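Hypothetical protein (Haemophilus influenzae, PDB 2HJ1) is of unknown function but belongs to the RnfH family of ubiquitin-like proteins and forms a domain-swapped dimer. Local coordinates at residues B[72-75]-B[76-80]. Numbering follows the deposited sequence.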
loop_
_atom_site.group_PDB
_atom_site.type_symbol
_atom_site.label_atom_id
_atom_site.label_comp_id
_atom_site.label_asym_id
_atom_site.label_seq_id
_atom_site.Cartn_x
_atom_site.Cartn_y
_atom_site.Cartn_z
ATOM N N ASP B 72 -12.422 -5.278 3.474
ATOM C CA ASP B 72 -11.223 -5.355 4.341
ATOM C C ASP B 72 -11.294 -4.333 5.485
ATOM O O ASP B 72 -11.781 -3.226 5.294
ATOM C CB ASP B 72 -9.941 -5.098 3.532
ATOM C CG ASP B 72 -9.550 -6.283 2.620
ATOM O OD1 ASP B 72 -10.220 -7.366 2.640
ATOM O OD2 ASP B 72 -8.556 -6.120 1.864
ATOM N N VAL B 73 -10.813 -4.709 6.670
ATOM C CA VAL B 73 -10.884 -3.833 7.865
ATOM C C VAL B 73 -9.682 -2.868 7.861
ATOM O O VAL B 73 -8.559 -3.285 7.598
ATOM C CB VAL B 73 -11.023 -4.668 9.197
ATOM C CG1 VAL B 73 -10.840 -3.813 10.441
ATOM C CG2 VAL B 73 -12.407 -5.317 9.260
ATOM N N LEU B 74 -9.923 -1.584 8.092
ATOM C CA LEU B 74 -8.811 -0.627 8.163
ATOM C C LEU B 74 -8.083 -0.680 9.502
ATOM O O LEU B 74 -8.668 -1.079 10.517
ATOM C CB LEU B 74 -9.289 0.795 7.906
ATOM C CG LEU B 74 -9.720 1.007 6.454
ATOM C CD1 LEU B 74 -10.666 2.169 6.449
ATOM C CD2 LEU B 74 -8.526 1.285 5.541
ATOM N N LYS B 75 -6.818 -0.260 9.482
ATOM C CA LYS B 75 -5.978 -0.186 10.668
ATOM C C LYS B 75 -5.432 1.225 10.819
ATOM O O LYS B 75 -5.442 2.035 9.867
ATOM C CB LYS B 75 -4.869 -1.236 10.590
ATOM C CG LYS B 75 -5.379 -2.657 10.929
ATOM C CD LYS B 75 -4.508 -3.812 10.356
ATOM C CE LYS B 75 -3.294 -4.220 11.270
ATOM N NZ LYS B 75 -2.615 -5.519 10.843
ATOM N N GLU B 76 -4.973 1.537 12.025
ATOM C CA GLU B 76 -4.334 2.817 12.331
ATOM C C GLU B 76 -3.308 3.222 11.274
ATOM O O GLU B 76 -2.413 2.448 10.963
ATOM C CB GLU B 76 -3.647 2.724 13.721
ATOM C CG GLU B 76 -2.782 3.923 14.092
ATOM C CD GLU B 76 -3.583 5.205 14.208
ATOM O OE1 GLU B 76 -2.979 6.292 14.070
ATOM O OE2 GLU B 76 -4.813 5.137 14.437
ATOM N N GLY B 77 -3.422 4.431 10.726
ATOM C CA GLY B 77 -2.432 4.886 9.756
ATOM C C GLY B 77 -2.631 4.451 8.292
ATOM O O GLY B 77 -1.849 4.850 7.391
ATOM N N ASP B 78 -3.660 3.645 8.035
ATOM C CA ASP B 78 -3.939 3.219 6.649
ATOM C C ASP B 78 -4.303 4.417 5.787
ATOM O O ASP B 78 -4.971 5.348 6.243
ATOM C CB ASP B 78 -5.041 2.176 6.580
ATOM C CG ASP B 78 -4.540 0.767 6.864
ATOM O OD1 ASP B 78 -3.300 0.511 6.940
ATOM O OD2 ASP B 78 -5.407 -0.121 7.030
ATOM N N ARG B 79 -3.820 4.408 4.549
ATOM C CA ARG B 79 -4.298 5.346 3.553
ATOM C C ARG B 79 -4.917 4.571 2.396
ATOM O O ARG B 79 -4.285 3.670 1.844
ATOM C CB ARG B 79 -3.176 6.217 3.013
ATOM C CG ARG B 79 -3.700 7.237 2.018
ATOM C CD ARG B 79 -2.552 7.899 1.260
ATOM N NE ARG B 79 -1.931 8.962 2.044
ATOM C CZ ARG B 79 -0.950 9.763 1.614
ATOM N NH1 ARG B 79 -0.459 10.707 2.427
ATOM N NH2 ARG B 79 -0.465 9.638 0.379
ATOM N N ILE B 80 -6.131 4.962 2.037
ATOM C CA ILE B 80 -6.853 4.437 0.895
ATOM C C ILE B 80 -6.494 5.326 -0.273
ATOM O O ILE B 80 -6.697 6.555 -0.224
ATOM C CB ILE B 80 -8.393 4.517 1.150
ATOM C CG1 ILE B 80 -8.790 3.696 2.389
ATOM C CG2 ILE B 80 -9.191 4.177 -0.136
ATOM C CD1 ILE B 80 -10.198 3.972 2.899
#
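Asp78 sets its carboxylate against the backbone of Lys75 by placing CG beside its own backbone N and anti to the carbonyl carbon, chi1 -82°. A chi2 near zero sets OD1 almost eclipsed with CA, which extends OD2 away from CA toward Lys75 N. The N-H of Lys75 meets OD2 of Asp78 at 2.8 Å. It comes from above the carboxylate plane, 58° out of it. Asp78 also closes the turn through its backbone: its N donates to Lys75 O at 3.0 Å. This is the bond of a type II beta turn from Lys75 to Asp78. Gly77 takes the third place, with a positive phi of 84° at which a side chain would collide with the carbonyl oxygen of Glu76. The turn lies in the loop after strand 61-65 and leads into strand 79-83 of the ubiquitin-like domain.

Leu74 crosses Asp78 obliquely, its CD2 lying 3.7 Å from both CB and OD2 of Asp78. The same Leu74 methyl meets Ile80 CG1 at 4.0 Å, and the two apolar side chains run roughly perpendicular.

OE2 of Glu76 accepts from the backbone N of Asn14 of the second subunit, and Arg79 and Ile80 join an antiparallel ladder with a strand of that chain.

One buried carboxylate thus serves two chains. OD2 pairs with Lys75 N within the turn and OD1 is hydrogen-bonded to Ser65 OG of the second subunit, an arrangement consistent with a charged Asp78 whose side-chain rotation is fixed just ahead of the strand that pairs with the second subunit.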